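Local coordinates for protein SSD1 (Saccharomyces cerevisiae S288C, PDB 7AM1) that binds mRNA untranslated regions and represses translation as a pseudonuclease of the RNase II family, through an alternative RNA recognition site, at residues Y879-L893 and P902-K914. Sequence-based numbering, arbitrary orientation.
Sequences YIQEIHELQKIPILL and PCLTVRALNPFMK
Leu892 and Arg907 form the hydrogen-bonded pair at the tight end of this contact: Leu892 N reaches Arg907 O at 2.7 Å, and Arg907 N returns to Leu892 O at 3.0 Å. Ile891–Ala908 and Leu893–Val906 flank it as non-hydrogen-bonded pairs, fixing an antiparallel register. On their shared face, Ile891 CG2 lies 3.6 Å from Val906 CB; chi1 of -69° puts CG1 beside the backbone N and leaves CG2 anti to it, against Val906, while CD1 folds back over the backbone of Ala908. Leu893 CD1 meets Val906 CG1 at 3.8 Å. Beyond the strand, Leu909 N still bonds Pro890 O almost linearly (N-H...O 179°), and Leu909 CD2 packs on the Pro890 ring.

From there the segments separate, and a water bridges them, accepting from Gln881 NE2 and donating to Leu909 O. The extended Gln881 chain lays its amide by Pro911, Gln881 OE1 3.5 Å from Pro911 CD; the hydrogen bond to that oxygen comes from Trp782 NE1. Farther out, Tyr879 CB sits over the centre of the Phe912 ring, 3.6 Å from its centroid, and the tyrosine edge faces the same ring with planes at 71°. Both rings are partly exposed, marking the solvent side; Arg907, likewise, carries its guanidinium away from Leu892. An Asx turn, Asn910 OD1 accepting from Phe912 N, lies within the type I turn Asn910–Met913. Hairpin 888-896/903-908 thus edges one antiparallel sheet, with 732-741 next inward, and its tail crosses to strand 878-884 of a second, in the C-terminal DIS3L2-like part, consistent with the OB-type S1 domain of RNase II relatives.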
loop_
_atom_site.group_PDB
_atom_site.type_symbol
_atom_site.label_atom_id
_atom_site.label_comp_id
_atom_site.label_asym_id
_atom_site.label_seq_id
_atom_site.Cartn_x
_atom_site.Cartn_y
_atom_site.Cartn_z
ATOM N N TYR A 879 -36.596 -12.630 -13.882
ATOM C CA TYR A 879 -36.246 -12.819 -12.471
ATOM C C TYR A 879 -35.167 -11.789 -12.137
ATOM O O TYR A 879 -33.973 -12.025 -12.328
ATOM C CB TYR A 879 -35.787 -14.254 -12.231
ATOM C CG TYR A 879 -36.866 -15.263 -12.565
ATOM C CD1 TYR A 879 -37.038 -15.715 -13.866
ATOM C CD2 TYR A 879 -37.731 -15.740 -11.588
ATOM C CE1 TYR A 879 -38.031 -16.627 -14.184
ATOM C CE2 TYR A 879 -38.730 -16.656 -11.897
ATOM C CZ TYR A 879 -38.875 -17.092 -13.196
ATOM O OH TYR A 879 -39.862 -17.998 -13.516
ATOM N N ILE A 880 -35.604 -10.649 -11.605
ATOM C CA ILE A 880 -34.797 -9.436 -11.552
ATOM C C ILE A 880 -34.270 -9.213 -10.143
ATOM O O ILE A 880 -35.029 -9.281 -9.167
ATOM C CB ILE A 880 -35.613 -8.215 -12.018
ATOM C CG1 ILE A 880 -36.131 -8.438 -13.439
ATOM C CG2 ILE A 880 -34.780 -6.946 -11.907
ATOM C CD1 ILE A 880 -36.970 -7.296 -13.977
ATOM N N GLN A 881 -32.972 -8.928 -10.040
ATOM C CA GLN A 881 -32.349 -8.453 -8.811
ATOM C C GLN A 881 -31.799 -7.054 -9.059
ATOM O O GLN A 881 -31.110 -6.827 -10.060
ATOM C CB GLN A 881 -31.220 -9.380 -8.348
ATOM C CG GLN A 881 -30.571 -8.936 -7.041
ATOM C CD GLN A 881 -29.365 -9.775 -6.664
ATOM O OE1 GLN A 881 -28.913 -10.616 -7.440
ATOM N NE2 GLN A 881 -28.832 -9.543 -5.467
ATOM N N GLU A 882 -32.106 -6.124 -8.157
ATOM C CA GLU A 882 -31.600 -4.761 -8.247
ATOM C C GLU A 882 -30.308 -4.633 -7.448
ATOM O O GLU A 882 -30.244 -5.051 -6.287
ATOM C CB GLU A 882 -32.626 -3.755 -7.726
ATOM C CG GLU A 882 -34.017 -3.909 -8.300
ATOM C CD GLU A 882 -34.954 -2.807 -7.839
ATOM O OE1 GLU A 882 -34.619 -2.115 -6.850
ATOM O OE2 GLU A 882 -36.024 -2.636 -8.461
ATOM N N ILE A 883 -29.286 -4.061 -8.077
ATOM C CA ILE A 883 -28.007 -3.779 -7.435
ATOM C C ILE A 883 -27.887 -2.265 -7.291
ATOM O O ILE A 883 -27.837 -1.540 -8.293
ATOM C CB ILE A 883 -26.830 -4.355 -8.241
ATOM C CG1 ILE A 883 -27.071 -5.828 -8.600
ATOM C CG2 ILE A 883 -25.532 -4.213 -7.464
ATOM C CD1 ILE A 883 -27.128 -6.757 -7.405
ATOM N N HIS A 884 -27.838 -1.793 -6.046
ATOM C CA HIS A 884 -27.740 -0.376 -5.732
ATOM C C HIS A 884 -26.429 -0.092 -5.014
ATOM O O HIS A 884 -25.930 -0.922 -4.250
ATOM C CB HIS A 884 -28.888 0.095 -4.824
ATOM C CG HIS A 884 -30.247 -0.020 -5.436
ATOM N ND1 HIS A 884 -30.901 1.055 -5.998
ATOM C CD2 HIS A 884 -31.084 -1.076 -5.557
ATOM C CE1 HIS A 884 -32.080 0.662 -6.449
ATOM N NE2 HIS A 884 -32.216 -0.626 -6.195
ATOM N N GLU A 885 -25.888 1.102 -5.232
ATOM C CA GLU A 885 -24.681 1.493 -4.517
ATOM C C GLU A 885 -24.976 1.597 -3.024
ATOM O O GLU A 885 -26.024 2.101 -2.613
ATOM C CB GLU A 885 -24.147 2.816 -5.072
ATOM C CG GLU A 885 -23.570 2.663 -6.475
ATOM C CD GLU A 885 -23.120 3.969 -7.103
ATOM O OE1 GLU A 885 -23.621 5.042 -6.701
ATOM O OE2 GLU A 885 -22.266 3.911 -8.014
ATOM N N LEU A 886 -24.058 1.068 -2.216
ATOM C CA LEU A 886 -24.124 1.052 -0.755
ATOM C C LEU A 886 -25.173 0.088 -0.214
ATOM O O LEU A 886 -25.433 0.089 0.996
ATOM C CB LEU A 886 -24.367 2.453 -0.174
ATOM C CG LEU A 886 -23.267 3.471 -0.494
ATOM C CD1 LEU A 886 -23.473 4.774 0.270
ATOM C CD2 LEU A 886 -21.883 2.899 -0.191
ATOM N N GLN A 887 -25.778 -0.737 -1.063
ATOM C CA GLN A 887 -26.641 -1.796 -0.568
ATOM C C GLN A 887 -25.797 -2.983 -0.114
ATOM O O GLN A 887 -24.664 -3.182 -0.560
ATOM C CB GLN A 887 -27.629 -2.240 -1.647
ATOM N N LYS A 888 -26.358 -3.769 0.800
ATOM C CA LYS A 888 -25.739 -5.016 1.228
ATOM C C LYS A 888 -26.175 -6.134 0.291
ATOM O O LYS A 888 -27.327 -6.173 -0.150
ATOM C CB LYS A 888 -26.119 -5.349 2.670
ATOM C CG LYS A 888 -25.845 -4.230 3.667
ATOM C CD LYS A 888 -24.347 -3.983 3.810
ATOM C CE LYS A 888 -24.043 -2.836 4.769
ATOM N NZ LYS A 888 -23.988 -1.508 4.082
ATOM N N ILE A 889 -25.247 -7.029 -0.024
ATOM C CA ILE A 889 -25.506 -8.105 -0.980
ATOM C C ILE A 889 -24.736 -9.346 -0.543
ATOM O O ILE A 889 -23.587 -9.229 -0.096
ATOM C CB ILE A 889 -25.115 -7.678 -2.403
ATOM C CG1 ILE A 889 -25.409 -8.791 -3.405
ATOM C CG2 ILE A 889 -23.638 -7.313 -2.468
ATOM C CD1 ILE A 889 -25.113 -8.411 -4.844
ATOM N N PRO A 890 -25.310 -10.546 -0.646
ATOM C CA PRO A 890 -24.531 -11.753 -0.335
ATOM C C PRO A 890 -23.579 -12.097 -1.473
ATOM O O PRO A 890 -23.977 -12.153 -2.641
ATOM C CB PRO A 890 -25.600 -12.834 -0.141
ATOM C CG PRO A 890 -26.785 -12.339 -0.867
ATOM C CD PRO A 890 -26.737 -10.845 -0.868
ATOM N N ILE A 891 -22.318 -12.341 -1.119
ATOM C CA ILE A 891 -21.240 -12.526 -2.083
ATOM C C ILE A 891 -20.533 -13.839 -1.783
ATOM O O ILE A 891 -20.194 -14.120 -0.627
ATOM C CB ILE A 891 -20.235 -11.356 -2.043
ATOM C CG1 ILE A 891 -20.873 -10.075 -2.592
ATOM C CG2 ILE A 891 -18.957 -11.696 -2.809
ATOM C CD1 ILE A 891 -21.375 -10.189 -4.010
ATOM N N LEU A 892 -20.302 -14.631 -2.825
ATOM C CA LEU A 892 -19.444 -15.805 -2.746
ATOM C C LEU A 892 -18.004 -15.367 -2.983
ATOM O O LEU A 892 -17.715 -14.663 -3.956
ATOM C CB LEU A 892 -19.876 -16.845 -3.779
ATOM C CG LEU A 892 -21.268 -17.436 -3.535
ATOM C CD1 LEU A 892 -21.927 -17.842 -4.843
ATOM C CD2 LEU A 892 -21.184 -18.624 -2.592
ATOM N N LEU A 893 -17.110 -15.763 -2.080
ATOM C CA LEU A 893 -15.734 -15.284 -2.071
ATOM C C LEU A 893 -14.778 -16.463 -2.147
ATOM O O LEU A 893 -14.917 -17.435 -1.396
ATOM C CB LEU A 893 -15.455 -14.446 -0.816
ATOM C CG LEU A 893 -14.006 -14.018 -0.567
ATOM C CD1 LEU A 893 -13.521 -13.054 -1.639
ATOM C CD2 LEU A 893 -13.862 -13.385 0.818
ATOM N N PRO A 902 -2.194 -16.002 -5.940
ATOM C CA PRO A 902 -3.606 -16.375 -6.043
ATOM C C PRO A 902 -4.453 -15.172 -6.423
ATOM O O PRO A 902 -4.056 -14.016 -6.262
ATOM C CB PRO A 902 -3.944 -16.889 -4.641
ATOM C CG PRO A 902 -2.960 -16.188 -3.743
ATOM C CD PRO A 902 -1.702 -16.059 -4.551
ATOM N N CYS A 903 -5.648 -15.465 -6.925
ATOM C CA CYS A 903 -6.557 -14.446 -7.430
ATOM C C CYS A 903 -7.850 -14.505 -6.635
ATOM O O CYS A 903 -8.567 -15.509 -6.682
ATOM C CB CYS A 903 -6.835 -14.669 -8.918
ATOM S SG CYS A 903 -5.344 -14.654 -9.937
ATOM N N LEU A 904 -8.166 -13.421 -5.936
ATOM C CA LEU A 904 -9.449 -13.312 -5.266
ATOM C C LEU A 904 -10.530 -13.032 -6.297
ATOM O O LEU A 904 -10.352 -12.199 -7.189
ATOM C CB LEU A 904 -9.424 -12.199 -4.225
ATOM C CG LEU A 904 -8.416 -12.386 -3.097
ATOM C CD1 LEU A 904 -8.215 -11.070 -2.336
ATOM C CD2 LEU A 904 -8.890 -13.497 -2.166
ATOM N N THR A 905 -11.650 -13.734 -6.171
ATOM C CA THR A 905 -12.769 -13.555 -7.078
ATOM C C THR A 905 -14.054 -13.556 -6.265
ATOM O O THR A 905 -14.149 -14.211 -5.223
ATOM C CB THR A 905 -12.835 -14.659 -8.150
ATOM O OG1 THR A 905 -12.982 -15.938 -7.517
ATOM C CG2 THR A 905 -11.580 -14.667 -9.017
ATOM N N VAL A 906 -15.046 -12.825 -6.759
ATOM C CA VAL A 906 -16.332 -12.710 -6.088
ATOM C C VAL A 906 -17.449 -12.935 -7.094
ATOM O O VAL A 906 -17.324 -12.610 -8.280
ATOM C CB VAL A 906 -16.511 -11.337 -5.400
ATOM C CG1 VAL A 906 -15.591 -11.224 -4.210
ATOM C CG2 VAL A 906 -16.273 -10.207 -6.392
ATOM N N ARG A 907 -18.549 -13.503 -6.603
ATOM C CA ARG A 907 -19.762 -13.705 -7.377
ATOM C C ARG A 907 -20.966 -13.382 -6.508
ATOM O O ARG A 907 -20.956 -13.638 -5.299
ATOM C CB ARG A 907 -19.863 -15.142 -7.900
ATOM C CG ARG A 907 -18.742 -15.534 -8.841
ATOM C CD ARG A 907 -18.632 -17.037 -8.979
ATOM N NE ARG A 907 -18.205 -17.404 -10.324
ATOM C CZ ARG A 907 -18.337 -18.617 -10.853
ATOM N NH1 ARG A 907 -18.890 -19.606 -10.156
ATOM N NH2 ARG A 907 -17.922 -18.835 -12.093
ATOM N N ALA A 908 -21.996 -12.812 -7.125
ATOM C CA ALA A 908 -23.263 -12.621 -6.437
ATOM C C ALA A 908 -23.986 -13.950 -6.296
ATOM O O ALA A 908 -24.005 -14.771 -7.218
ATOM C CB ALA A 908 -24.154 -11.636 -7.194
ATOM N N LEU A 909 -24.572 -14.156 -5.121
ATOM C CA LEU A 909 -25.478 -15.273 -4.898
ATOM C C LEU A 909 -26.709 -15.097 -5.777
ATOM O O LEU A 909 -27.253 -13.995 -5.890
ATOM C CB LEU A 909 -25.870 -15.323 -3.419
ATOM C CG LEU A 909 -26.727 -16.486 -2.918
ATOM C CD1 LEU A 909 -25.925 -17.774 -2.919
ATOM C CD2 LEU A 909 -27.288 -16.203 -1.526
ATOM N N ASN A 910 -27.124 -16.171 -6.435
ATOM C CA ASN A 910 -28.358 -16.131 -7.209
ATOM C C ASN A 910 -29.552 -16.174 -6.264
ATOM O O ASN A 910 -29.833 -17.223 -5.666
ATOM C CB ASN A 910 -28.418 -17.297 -8.199
ATOM C CG ASN A 910 -29.638 -17.234 -9.105
ATOM O OD1 ASN A 910 -30.567 -16.465 -8.866
ATOM N ND2 ASN A 910 -29.645 -18.059 -10.145
ATOM N N PRO A 911 -30.304 -15.079 -6.122
ATOM C CA PRO A 911 -31.452 -15.109 -5.207
ATOM C C PRO A 911 -32.597 -15.962 -5.717
ATOM O O PRO A 911 -33.519 -16.245 -4.943
ATOM C CB PRO A 911 -31.854 -13.635 -5.094
ATOM C CG PRO A 911 -31.427 -13.034 -6.371
ATOM C CD PRO A 911 -30.205 -13.792 -6.835
ATOM N N PHE A 912 -32.588 -16.365 -6.991
ATOM C CA PHE A 912 -33.630 -17.229 -7.529
ATOM C C PHE A 912 -33.158 -18.670 -7.688
ATOM O O PHE A 912 -33.585 -19.367 -8.616
ATOM C CB PHE A 912 -34.116 -16.688 -8.872
ATOM C CG PHE A 912 -34.637 -15.293 -8.798
ATOM C CD1 PHE A 912 -35.942 -15.046 -8.408
ATOM C CD2 PHE A 912 -33.821 -14.223 -9.113
ATOM C CE1 PHE A 912 -36.424 -13.755 -8.339
ATOM C CE2 PHE A 912 -34.296 -12.932 -9.045
ATOM C CZ PHE A 912 -35.599 -12.698 -8.658
ATOM N N MET A 913 -32.302 -19.133 -6.785
ATOM C CA MET A 913 -31.909 -20.530 -6.711
ATOM C C MET A 913 -32.919 -21.290 -5.856
ATOM O O MET A 913 -33.599 -20.714 -5.005
ATOM C CB MET A 913 -30.503 -20.671 -6.129
ATOM C CG MET A 913 -30.359 -20.136 -4.710
ATOM S SD MET A 913 -28.684 -20.309 -4.062
ATOM C CE MET A 913 -28.531 -22.102 -4.093
ATOM N N LYS A 914 -32.997 -22.598 -6.079
ATOM C CA LYS A 914 -33.899 -23.450 -5.308
ATOM C C LYS A 914 -33.269 -23.899 -3.992
ATOM O O LYS A 914 -32.112 -24.318 -3.953
ATOM C CB LYS A 914 -34.309 -24.674 -6.132
HETATM O O HOH W 1 -26.731 -11.551 -4.422
#